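Putative acetyltransferase (Streptococcus mutans, PDB 3LD2) probably catalyses acyl transfer as a member of the GNAT acetyltransferase family, and binds coenzyme A. Local coordinates at residues 35-40 / 127-132; 40-45 / 75-80; 145-150 / 163-168. All blocks are in the same frame, centred on the assembly; numbering follows the deposited sequence.

Interaction 1 of 3, residues 35-40 / 127-132. With COA (coenzyme A), chain E.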
loop_
_atom_site.group_PDB
_atom_site.type_symbol
_atom_site.label_atom_id
_atom_site.label_comp_id
_atom_site.label_asym_id
_atom_site.label_seq_id
_atom_site.Cartn_x
_atom_site.Cartn_y
_atom_site.Cartn_z
HETATM N N MSE A 35 10.204 10.301 -14.253
HETATM C CA MSE A 35 9.570 9.921 -13.012
HETATM C C MSE A 35 10.586 9.803 -11.868
HETATM O O MSE A 35 11.630 9.167 -12.012
HETATM C CB MSE A 35 8.831 8.600 -13.235
HETATM C CG MSE A 35 7.755 8.305 -12.205
HETATM SE SE MSE A 35 8.413 7.157 -10.770
HETATM C CE MSE A 35 8.903 5.559 -11.810
ATOM N N LYS A 36 10.284 10.416 -10.727
ATOM C CA LYS A 36 11.177 10.282 -9.583
ATOM C C LYS A 36 10.447 9.879 -8.304
ATOM O O LYS A 36 9.307 10.293 -8.041
ATOM C CB LYS A 36 11.998 11.561 -9.362
ATOM C CG LYS A 36 12.971 11.905 -10.494
ATOM C CD LYS A 36 13.865 13.101 -10.135
ATOM C CE LYS A 36 14.383 13.814 -11.378
ATOM N NZ LYS A 36 14.973 12.870 -12.346
ATOM N N ILE A 37 11.119 9.058 -7.510
ATOM C CA ILE A 37 10.603 8.663 -6.208
ATOM C C ILE A 37 11.391 9.350 -5.109
ATOM O O ILE A 37 12.621 9.470 -5.172
ATOM C CB ILE A 37 10.649 7.143 -6.011
ATOM C CG1 ILE A 37 9.560 6.485 -6.858
ATOM C CG2 ILE A 37 10.447 6.800 -4.549
ATOM C CD1 ILE A 37 10.024 5.204 -7.488
ATOM N N SER A 38 10.664 9.796 -4.096
ATOM C CA SER A 38 11.248 10.614 -3.059
ATOM C C SER A 38 10.431 10.493 -1.771
ATOM O O SER A 38 9.288 10.015 -1.796
ATOM C CB SER A 38 11.275 12.061 -3.538
ATOM O OG SER A 38 9.963 12.595 -3.580
ATOM N N PRO A 39 11.024 10.913 -0.635
ATOM C CA PRO A 39 10.335 10.924 0.662
ATOM C C PRO A 39 9.153 11.886 0.625
ATOM O O PRO A 39 9.257 12.949 0.030
ATOM C CB PRO A 39 11.399 11.474 1.619
ATOM C CG PRO A 39 12.701 11.310 0.911
ATOM C CD PRO A 39 12.438 11.323 -0.542
HETATM N N MSE A 40 8.046 11.543 1.257
HETATM C CA MSE A 40 6.896 12.444 1.260
HETATM C C MSE A 40 7.149 13.692 2.124
HETATM O O MSE A 40 7.667 13.598 3.238
HETATM C CB MSE A 40 5.637 11.712 1.738
HETATM C CG MSE A 40 4.380 12.560 1.645
HETATM SE SE MSE A 40 2.766 11.835 2.554
HETATM C CE MSE A 40 3.210 12.141 4.452
ATOM N N GLY A 127 4.110 1.541 -9.875
ATOM C CA GLY A 127 3.905 0.634 -8.764
ATOM C C GLY A 127 5.153 -0.192 -8.510
ATOM O O GLY A 127 5.653 -0.288 -7.395
ATOM N N ARG A 128 5.673 -0.783 -9.568
ATOM C CA ARG A 128 6.856 -1.603 -9.462
ATOM C C ARG A 128 8.010 -0.842 -8.785
ATOM O O ARG A 128 8.680 -1.376 -7.899
ATOM C CB ARG A 128 7.250 -2.088 -10.859
ATOM C CG ARG A 128 8.386 -3.062 -10.886
ATOM C CD ARG A 128 8.552 -3.742 -12.239
ATOM N NE ARG A 128 9.897 -4.302 -12.280
ATOM C CZ ARG A 128 10.306 -5.335 -13.018
ATOM N NH1 ARG A 128 9.459 -5.978 -13.830
ATOM N NH2 ARG A 128 11.584 -5.728 -12.928
ATOM N N ALA A 129 8.217 0.407 -9.197
ATOM C CA ALA A 129 9.349 1.197 -8.754
ATOM C C ALA A 129 9.183 1.592 -7.285
ATOM O O ALA A 129 10.151 1.637 -6.517
ATOM C CB ALA A 129 9.509 2.445 -9.645
ATOM N N LEU A 130 7.955 1.886 -6.898
ATOM C CA LEU A 130 7.681 2.159 -5.499
ATOM C C LEU A 130 8.047 0.922 -4.654
ATOM O O LEU A 130 8.852 0.990 -3.717
ATOM C CB LEU A 130 6.210 2.527 -5.313
ATOM C CG LEU A 130 5.693 3.965 -5.087
ATOM C CD1 LEU A 130 6.737 5.085 -5.002
ATOM C CD2 LEU A 130 4.567 4.314 -6.078
ATOM N N VAL A 131 7.466 -0.216 -5.022
ATOM C CA VAL A 131 7.637 -1.457 -4.278
ATOM C C VAL A 131 9.107 -1.770 -4.161
ATOM O O VAL A 131 9.582 -2.244 -3.127
ATOM C CB VAL A 131 6.854 -2.618 -4.949
ATOM C CG1 VAL A 131 7.359 -3.977 -4.491
ATOM C CG2 VAL A 131 5.363 -2.454 -4.673
ATOM N N GLN A 132 9.836 -1.462 -5.220
ATOM C CA GLN A 132 11.242 -1.806 -5.274
ATOM C C GLN A 132 12.090 -0.977 -4.311
ATOM O O GLN A 132 13.006 -1.497 -3.676
ATOM C CB GLN A 132 11.767 -1.642 -6.680
ATOM C CG GLN A 132 12.470 -2.853 -7.173
ATOM C CD GLN A 132 11.533 -4.054 -7.287
ATOM O OE1 GLN A 132 10.445 -3.949 -7.862
ATOM N NE2 GLN A 132 11.956 -5.202 -6.743
HETATM N N1A COA E . -4.284 -5.978 -15.510
HETATM C C2A COA E . -3.309 -7.087 -15.638
HETATM N N3A COA E . -1.984 -6.980 -14.933
HETATM C C4A COA E . -1.688 -5.805 -14.129
HETATM C C5A COA E . -2.669 -4.718 -13.991
HETATM C C6A COA E . -3.986 -4.798 -14.697
HETATM N N6A COA E . -4.915 -3.692 -14.531
HETATM N N7A COA E . -2.134 -3.654 -13.128
HETATM C C8A COA E . -0.824 -4.102 -12.722
HETATM N N9A COA E . -0.592 -5.465 -13.266
HETATM C C1B COA E . 0.712 -5.883 -13.266
HETATM C C2B COA E . 1.499 -6.433 -14.440
HETATM O O2B COA E . 1.046 -7.395 -15.343
HETATM C C3B COA E . 2.869 -5.921 -14.342
HETATM O O3B COA E . 3.830 -6.086 -15.337
HETATM P P3B COA E . 3.585 -5.263 -16.780
HETATM O O7A COA E . 5.072 -5.222 -17.494
HETATM O O8A COA E . 2.525 -6.061 -17.779
HETATM O O9A COA E . 3.038 -3.935 -16.568
HETATM C C4B COA E . 2.908 -5.014 -13.128
HETATM O O4B COA E . 1.568 -4.967 -12.518
HETATM C C5B COA E . 3.901 -4.001 -12.676
HETATM O O5B COA E . 3.100 -2.949 -13.183
HETATM P P1A COA E . 3.022 -1.407 -12.617
HETATM O O1A COA E . 2.879 -0.388 -13.911
HETATM O O2A COA E . 4.234 -1.148 -11.852
HETATM O O3A COA E . 1.710 -1.240 -11.652
HETATM P P2A COA E . 0.925 0.175 -11.394
HETATM O O4A COA E . -0.168 0.418 -12.605
HETATM O O5A COA E . 1.842 1.305 -11.319
HETATM O O6A COA E . 0.064 0.028 -10.003
HETATM C CBP COA E . -1.395 -0.926 -8.484
HETATM C CCP COA E . -0.372 -1.239 -9.587
HETATM C CDP COA E . -0.650 -0.145 -7.368
HETATM C CEP COA E . -2.055 -2.225 -7.949
HETATM C CAP COA E . -2.475 0.019 -9.080
HETATM O OAP COA E . -3.393 -0.642 -9.907
HETATM C C9P COA E . -3.288 0.631 -7.949
HETATM O O9P COA E . -3.180 1.797 -7.754
HETATM N N8P COA E . -4.589 0.057 -7.644
HETATM C C7P COA E . -5.506 0.997 -7.032
HETATM C C6P COA E . -5.951 0.528 -5.642
HETATM C C5P COA E . -4.870 -0.324 -4.972
HETATM O O5P COA E . -3.920 0.208 -4.507
HETATM N N4P COA E . -5.037 -1.755 -4.805
HETATM C C3P COA E . -4.391 -2.476 -3.689
HETATM C C2P COA E . -3.115 -1.826 -3.143
HETATM S S1P COA E . -3.396 -1.415 -1.386
#
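Ile-37 reaches from edge strand 35-39 to helix 126-138 and meets it with two parts of its side chain; over these short segments strand and helix run 34° apart. Its terminal methyl CD1 sits against Ala-129 CB at 3.5 Å, while the CG1 methylene lies 3.7 Å from Leu-130 CD1. The branching explains the double grip: CG1 stands beside the backbone N (chi1 -73°) and carries CD1 toward Ala-129, and CG2 points another way, though it too stays near Leu-130 CD1. This is the close-packed part of the contact. On its inner side Leu-130 is buried, its side chain about 4 Å from that of Ile-115, a coenzyme A-binding residue. The outer side is looser. There Met-35, a selenomethionine, bends at chi2 and again at chi3 and brings only the methyl CE to Ala-129 CB, at 3.8 Å; Met-35, Ile-37 and Ala-129 all remain partly open to solvent.

In the GNAT fold this helix starts at the pyrophosphate-binding loop, whose R-x-x-G-x-G signature ends with Gly-125 and Gly-127. From the first turn of the helix, Gly-127 N donates a 2.7 Å hydrogen bond to O5A of the coenzyme and Arg-128 N another, fairly straight at 155°, to O2A, so these two residues give one backbone N-H to each phosphate of the diphosphate. Because Gly-127 has no side chain, O6A can come within 4.1 Å of its CA. Arg-123 N and Gly-125 N add further hydrogen bonds to the coenzyme. Away from the ligand, Met-35 and Ile-37 also touch Ala-86 of strand 82-88, the neighbouring strand in the sheet.

Interaction 2 of 3, residues 40-45 / 75-80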
loop_
_atom_site.group_PDB
_atom_site.type_symbol
_atom_site.label_atom_id
_atom_site.label_comp_id
_atom_site.label_asym_id
_atom_site.label_seq_id
_atom_site.Cartn_x
_atom_site.Cartn_y
_atom_site.Cartn_z
HETATM N N MSE A 40 8.046 11.543 1.257
HETATM C CA MSE A 40 6.896 12.444 1.260
HETATM C C MSE A 40 7.149 13.692 2.124
HETATM O O MSE A 40 7.667 13.598 3.238
HETATM C CB MSE A 40 5.637 11.712 1.738
HETATM C CG MSE A 40 4.380 12.560 1.645
HETATM SE SE MSE A 40 2.766 11.835 2.554
HETATM C CE MSE A 40 3.210 12.141 4.452
ATOM N N LEU A 41 6.768 14.855 1.604
ATOM C CA LEU A 41 6.900 16.111 2.319
ATOM C C LEU A 41 5.629 16.465 3.042
ATOM O O LEU A 41 4.528 16.090 2.633
ATOM C CB LEU A 41 7.181 17.256 1.354
ATOM C CG LEU A 41 8.503 17.275 0.623
ATOM C CD1 LEU A 41 8.436 18.380 -0.386
ATOM C CD2 LEU A 41 9.628 17.472 1.621
ATOM N N LEU A 42 5.779 17.241 4.101
ATOM C CA LEU A 42 4.635 17.683 4.846
ATOM C C LEU A 42 3.762 18.435 3.864
ATOM O O LEU A 42 2.543 18.346 3.909
ATOM C CB LEU A 42 5.089 18.612 5.959
ATOM C CG LEU A 42 4.456 18.385 7.322
ATOM C CD1 LEU A 42 5.042 17.135 7.904
ATOM C CD2 LEU A 42 4.753 19.573 8.235
ATOM N N SER A 43 4.402 19.176 2.960
ATOM C CA SER A 43 3.648 19.993 2.006
ATOM C C SER A 43 2.992 19.173 0.872
ATOM O O SER A 43 2.185 19.710 0.118
ATOM C CB SER A 43 4.498 21.154 1.447
ATOM O OG SER A 43 5.583 20.709 0.648
ATOM N N ASP A 44 3.344 17.890 0.769
ATOM C CA ASP A 44 2.738 16.977 -0.207
ATOM C C ASP A 44 1.407 16.371 0.252
ATOM O O ASP A 44 0.725 15.710 -0.530
ATOM C CB ASP A 44 3.670 15.793 -0.489
ATOM C CG ASP A 44 4.785 16.126 -1.434
ATOM O OD1 ASP A 44 4.653 17.104 -2.207
ATOM O OD2 ASP A 44 5.789 15.385 -1.418
ATOM N N ILE A 45 1.049 16.568 1.514
ATOM C CA ILE A 45 -0.059 15.813 2.095
ATOM C C ILE A 45 -1.433 16.088 1.467
ATOM O O ILE A 45 -2.275 15.202 1.403
ATOM C CB ILE A 45 -0.127 15.986 3.629
ATOM C CG1 ILE A 45 1.051 15.258 4.294
ATOM C CG2 ILE A 45 -1.470 15.493 4.169
ATOM C CD1 ILE A 45 1.159 15.498 5.786
ATOM N N GLN A 75 -1.431 12.058 11.476
ATOM C CA GLN A 75 -1.403 11.115 12.597
ATOM C C GLN A 75 -0.399 10.016 12.329
ATOM O O GLN A 75 0.414 9.645 13.195
ATOM C CB GLN A 75 -2.771 10.472 12.763
ATOM C CG GLN A 75 -3.118 10.095 14.184
ATOM C CD GLN A 75 -3.806 11.238 14.923
ATOM O OE1 GLN A 75 -4.005 12.326 14.364
ATOM N NE2 GLN A 75 -4.178 10.996 16.182
ATOM N N LYS A 76 -0.478 9.492 11.111
ATOM C CA LYS A 76 0.390 8.411 10.673
ATOM C C LYS A 76 1.805 8.879 10.559
ATOM O O LYS A 76 2.718 8.214 11.035
ATOM C CB LYS A 76 -0.077 7.846 9.328
ATOM C CG LYS A 76 -1.310 6.996 9.449
ATOM C CD LYS A 76 -1.990 6.803 8.124
ATOM C CE LYS A 76 -1.497 5.555 7.447
ATOM N NZ LYS A 76 -2.649 4.909 6.728
ATOM N N PHE A 77 1.983 10.027 9.921
ATOM C CA PHE A 77 3.305 10.595 9.756
ATOM C C PHE A 77 3.976 10.775 11.132
ATOM O O PHE A 77 5.161 10.479 11.290
ATOM C CB PHE A 77 3.196 11.923 9.021
ATOM C CG PHE A 77 4.501 12.431 8.496
ATOM C CD1 PHE A 77 5.326 11.608 7.746
ATOM C CD2 PHE A 77 4.904 13.729 8.752
ATOM C CE1 PHE A 77 6.530 12.066 7.254
ATOM C CE2 PHE A 77 6.123 14.201 8.258
ATOM C CZ PHE A 77 6.933 13.371 7.503
ATOM N N GLU A 78 3.188 11.237 12.110
ATOM C CA GLU A 78 3.632 11.461 13.481
ATOM C C GLU A 78 3.743 10.202 14.355
ATOM O O GLU A 78 4.141 10.278 15.532
ATOM C CB GLU A 78 2.709 12.460 14.180
ATOM C CG GLU A 78 2.663 13.828 13.513
ATOM C CD GLU A 78 1.877 14.850 14.308
ATOM O OE1 GLU A 78 1.142 14.448 15.238
ATOM O OE2 GLU A 78 1.982 16.058 14.004
ATOM N N SER A 79 3.389 9.046 13.808
ATOM C CA SER A 79 3.530 7.821 14.582
ATOM C C SER A 79 4.340 6.771 13.850
ATOM O O SER A 79 4.142 5.585 14.027
ATOM C CB SER A 79 2.171 7.274 15.021
ATOM O OG SER A 79 1.228 7.360 13.966
ATOM N N ASN A 80 5.237 7.223 12.995
ATOM C CA ASN A 80 6.292 6.361 12.478
ATOM C C ASN A 80 6.009 5.603 11.191
ATOM O O ASN A 80 6.881 4.900 10.677
ATOM C CB ASN A 80 6.864 5.476 13.603
ATOM C CG ASN A 80 7.531 6.332 14.717
ATOM O OD1 ASN A 80 8.404 7.155 14.432
ATOM N ND2 ASN A 80 7.079 6.174 15.960
#
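Met-40 and Leu-42 meet the ring of Phe-77 where the chain leaves strand 35-39 and turns toward helix 45-55. This is the helical part of the GNAT fold that separates the first two strands, and the contact joins the entry to helix 45-55 with the last turn of helix 70-77. The ring takes its two partners at different atoms. CE of Met-40, a selenomethionine, lies 4.0 Å from Phe-77 CD1, while CD1 of Leu-42 comes to the CD2 and CE2 side of the Phe-77 ring; both approach the ring obliquely. The model puts Leu-42 CD1 only 3.1 Å from Phe-77 CE2, which is too short for two carbons, so the exact placing of the two groups is doubtful. Met-40 reaches the ring by running extended from CA to SE and then turning its methyl at chi3 (74°). Phe-77 points its ring out from the helix with CG anti to the backbone N (chi1 -166°).

Around this first shell, Phe-83 of strand 82-88 touches both Met-40 and Phe-77, and Ile-73, one turn earlier on the helix of Phe-77, touches Met-40 and Ile-45. Met-40 is buried, whereas Leu-42 is exposed.

Farther out, each backbone is held by its own turn. Helix 70-77 runs into a type I turn from Phe-77 to Asn-80, and the hydroxyl of Ser-79 folds back to donate from OG to Gln-75 O at 2.5 Å. On the other side, residues 42-44 form a 3-10 turn in which Asp-44 N bonds Leu-41 O at 2.8 Å. The Asp-44 carboxylate has OD1 in a salt bridge to Lys-87, and its OD2 accepts Leu-41 N at 3.2 Å, from above the carboxylate plane.

Interaction 3 of 3, residues 145-150 / 163-168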
loop_
_atom_site.group_PDB
_atom_site.type_symbol
_atom_site.label_atom_id
_atom_site.label_comp_id
_atom_site.label_asym_id
_atom_site.label_seq_id
_atom_site.Cartn_x
_atom_site.Cartn_y
_atom_site.Cartn_z
ATOM N N VAL A 145 7.547 -9.389 4.837
ATOM C CA VAL A 145 6.473 -8.488 4.461
ATOM C C VAL A 145 5.173 -9.270 4.414
ATOM O O VAL A 145 5.119 -10.378 3.902
ATOM C CB VAL A 145 6.658 -7.904 3.050
ATOM C CG1 VAL A 145 5.636 -6.813 2.813
ATOM C CG2 VAL A 145 8.050 -7.402 2.861
ATOM N N LEU A 146 4.118 -8.660 4.907
ATOM C CA LEU A 146 2.827 -9.274 4.835
ATOM C C LEU A 146 1.708 -8.244 4.550
ATOM O O LEU A 146 1.628 -7.200 5.209
ATOM C CB LEU A 146 2.591 -10.068 6.119
ATOM C CG LEU A 146 1.384 -10.985 6.160
ATOM C CD1 LEU A 146 1.688 -12.242 6.913
ATOM C CD2 LEU A 146 0.245 -10.232 6.816
ATOM N N ILE A 147 0.857 -8.557 3.564
ATOM C CA ILE A 147 -0.286 -7.707 3.208
ATOM C C ILE A 147 -1.592 -8.471 3.006
ATOM O O ILE A 147 -1.606 -9.673 2.723
ATOM C CB ILE A 147 -0.027 -6.920 1.918
ATOM C CG1 ILE A 147 0.397 -7.882 0.810
ATOM C CG2 ILE A 147 1.030 -5.818 2.154
ATOM C CD1 ILE A 147 0.808 -7.200 -0.467
ATOM N N HIS A 148 -2.687 -7.742 3.147
ATOM C CA HIS A 148 -4.031 -8.251 2.921
ATOM C C HIS A 148 -4.578 -7.667 1.623
ATOM O O HIS A 148 -4.554 -6.450 1.442
ATOM C CB HIS A 148 -4.937 -7.807 4.053
ATOM C CG HIS A 148 -4.664 -8.497 5.347
ATOM N ND1 HIS A 148 -5.498 -9.464 5.863
ATOM C CD2 HIS A 148 -3.649 -8.363 6.234
ATOM C CE1 HIS A 148 -5.013 -9.889 7.015
ATOM N NE2 HIS A 148 -3.891 -9.237 7.263
ATOM N N VAL A 149 -5.064 -8.522 0.725
ATOM C CA VAL A 149 -5.615 -8.076 -0.550
ATOM C C VAL A 149 -7.031 -8.645 -0.700
ATOM O O VAL A 149 -7.228 -9.854 -0.603
ATOM C CB VAL A 149 -4.725 -8.537 -1.735
ATOM C CG1 VAL A 149 -5.123 -7.833 -3.029
ATOM C CG2 VAL A 149 -3.256 -8.287 -1.454
ATOM N N LEU A 150 -8.020 -7.778 -0.896
ATOM C CA LEU A 150 -9.371 -8.212 -1.256
ATOM C C LEU A 150 -9.314 -9.016 -2.543
ATOM O O LEU A 150 -8.607 -8.621 -3.465
ATOM C CB LEU A 150 -10.267 -7.017 -1.505
ATOM C CG LEU A 150 -10.709 -6.247 -0.278
ATOM C CD1 LEU A 150 -11.880 -5.341 -0.661
ATOM C CD2 LEU A 150 -11.091 -7.224 0.841
ATOM N N LEU A 163 5.407 -9.222 -9.020
ATOM C CA LEU A 163 6.582 -8.753 -8.269
ATOM C C LEU A 163 7.159 -9.795 -7.318
ATOM O O LEU A 163 8.033 -9.489 -6.517
ATOM C CB LEU A 163 6.241 -7.480 -7.483
ATOM C CG LEU A 163 6.369 -6.170 -8.277
ATOM C CD1 LEU A 163 6.469 -6.387 -9.777
ATOM C CD2 LEU A 163 5.229 -5.230 -7.953
ATOM N N GLY A 164 6.656 -11.018 -7.382
ATOM C CA GLY A 164 7.237 -12.100 -6.613
ATOM C C GLY A 164 6.708 -12.319 -5.206
ATOM O O GLY A 164 7.341 -13.003 -4.418
ATOM N N PHE A 165 5.557 -11.758 -4.867
ATOM C CA PHE A 165 4.973 -12.067 -3.565
ATOM C C PHE A 165 4.379 -13.469 -3.597
ATOM O O PHE A 165 4.038 -13.975 -4.670
ATOM C CB PHE A 165 3.903 -11.047 -3.168
ATOM C CG PHE A 165 4.456 -9.722 -2.729
ATOM C CD1 PHE A 165 4.376 -9.332 -1.397
ATOM C CD2 PHE A 165 5.056 -8.865 -3.646
ATOM C CE1 PHE A 165 4.876 -8.117 -0.979
ATOM C CE2 PHE A 165 5.562 -7.640 -3.243
ATOM C CZ PHE A 165 5.470 -7.263 -1.899
ATOM N N ASP A 166 4.271 -14.090 -2.421
ATOM C CA ASP A 166 3.674 -15.412 -2.282
ATOM C C ASP A 166 2.274 -15.312 -1.703
ATOM O O ASP A 166 2.049 -14.563 -0.751
ATOM C CB ASP A 166 4.524 -16.268 -1.341
ATOM C CG ASP A 166 5.909 -16.545 -1.896
ATOM O OD1 ASP A 166 6.005 -17.122 -3.000
ATOM O OD2 ASP A 166 6.905 -16.180 -1.230
ATOM N N LEU A 167 1.338 -16.079 -2.251
ATOM C CA LEU A 167 0.022 -16.177 -1.649
ATOM C C LEU A 167 0.089 -17.097 -0.429
ATOM O O LEU A 167 0.233 -18.308 -0.568
ATOM C CB LEU A 167 -0.995 -16.708 -2.645
ATOM C CG LEU A 167 -2.392 -16.807 -2.036
ATOM C CD1 LEU A 167 -2.887 -15.418 -1.719
ATOM C CD2 LEU A 167 -3.372 -17.591 -2.973
ATOM N N GLU A 168 -0.011 -16.527 0.768
ATOM C CA GLU A 168 0.282 -17.310 1.965
ATOM C C GLU A 168 -0.990 -17.884 2.548
ATOM O O GLU A 168 -1.013 -19.005 3.024
ATOM C CB GLU A 168 1.068 -16.496 3.012
ATOM C CG GLU A 168 1.392 -17.294 4.270
ATOM C CD GLU A 168 2.538 -16.718 5.098
ATOM O OE1 GLU A 168 3.489 -16.164 4.516
ATOM O OE2 GLU A 168 2.495 -16.840 6.343
#
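With its CG beside the backbone N and opposite the carbonyl carbon (chi1 -75°), Phe-165 swings its ring toward strand 144-150, where Val-145 and Ile-147 receive it. Val-145 holds CG1 anti to its own N (chi1 -171°), which sets that methyl at the edge of the ring, near its plane and 4.1 Å from Phe-165 CE1. Ile-147 brings CD1 to the same ring carbon, 4.2 Å from Phe-165 CE1, but obliquely. One corner of the ring therefore fits against two side chains that point to the same face of the sheet.

The backbone just before Phe-165 turns on Gly-164, whose positive phi makes it the C-prime residue of a Schellman motif ending helix 154-162; Phe-165 N and Gly-164 N reach back to Tyr-160 O and Lys-161 O. From there strand 166-177 begins. It runs parallel to strand 144-150 but with strand 180-190 between them, so the unit is a beta-alpha-beta crossover that skips one strand. Tyr-189 of that intervening strand meets the Phe-165 ring edge-to-face, and Tyr-160 of the helix meets it with the planes at about 60°.

No hydrogen bond passes between the two segments. All three touching residues are buried and meet through carbon alone, so their mutual hold is van der Waals and hydrophobic, without the directional demand of a polar bond.

In the fold
Helix 126-138 links two of the contacts. While Ala-129 and Leu-130 serve interaction 1, Val-131 and Arg-128 look toward interaction 3: Val-131 CG1 lies 4.3 Å from Phe-165 CE2, and Arg-128 CG lies 4.0 Å from Leu-163 CD1. The centres of interactions 1 and 3 are about 19 Å apart. Interaction 2 shares Met-40 with segment 35-40 of interaction 1; the centres of interactions 1 and 2 are about 16 Å apart, and those of 2 and 3 about 25 Å, across the middle of the chain. Coenzyme A is bound directly at interaction 1; the Ile-147 side chain of interaction 3 comes to about 7 Å from it, and interaction 2 is remote from the pocket.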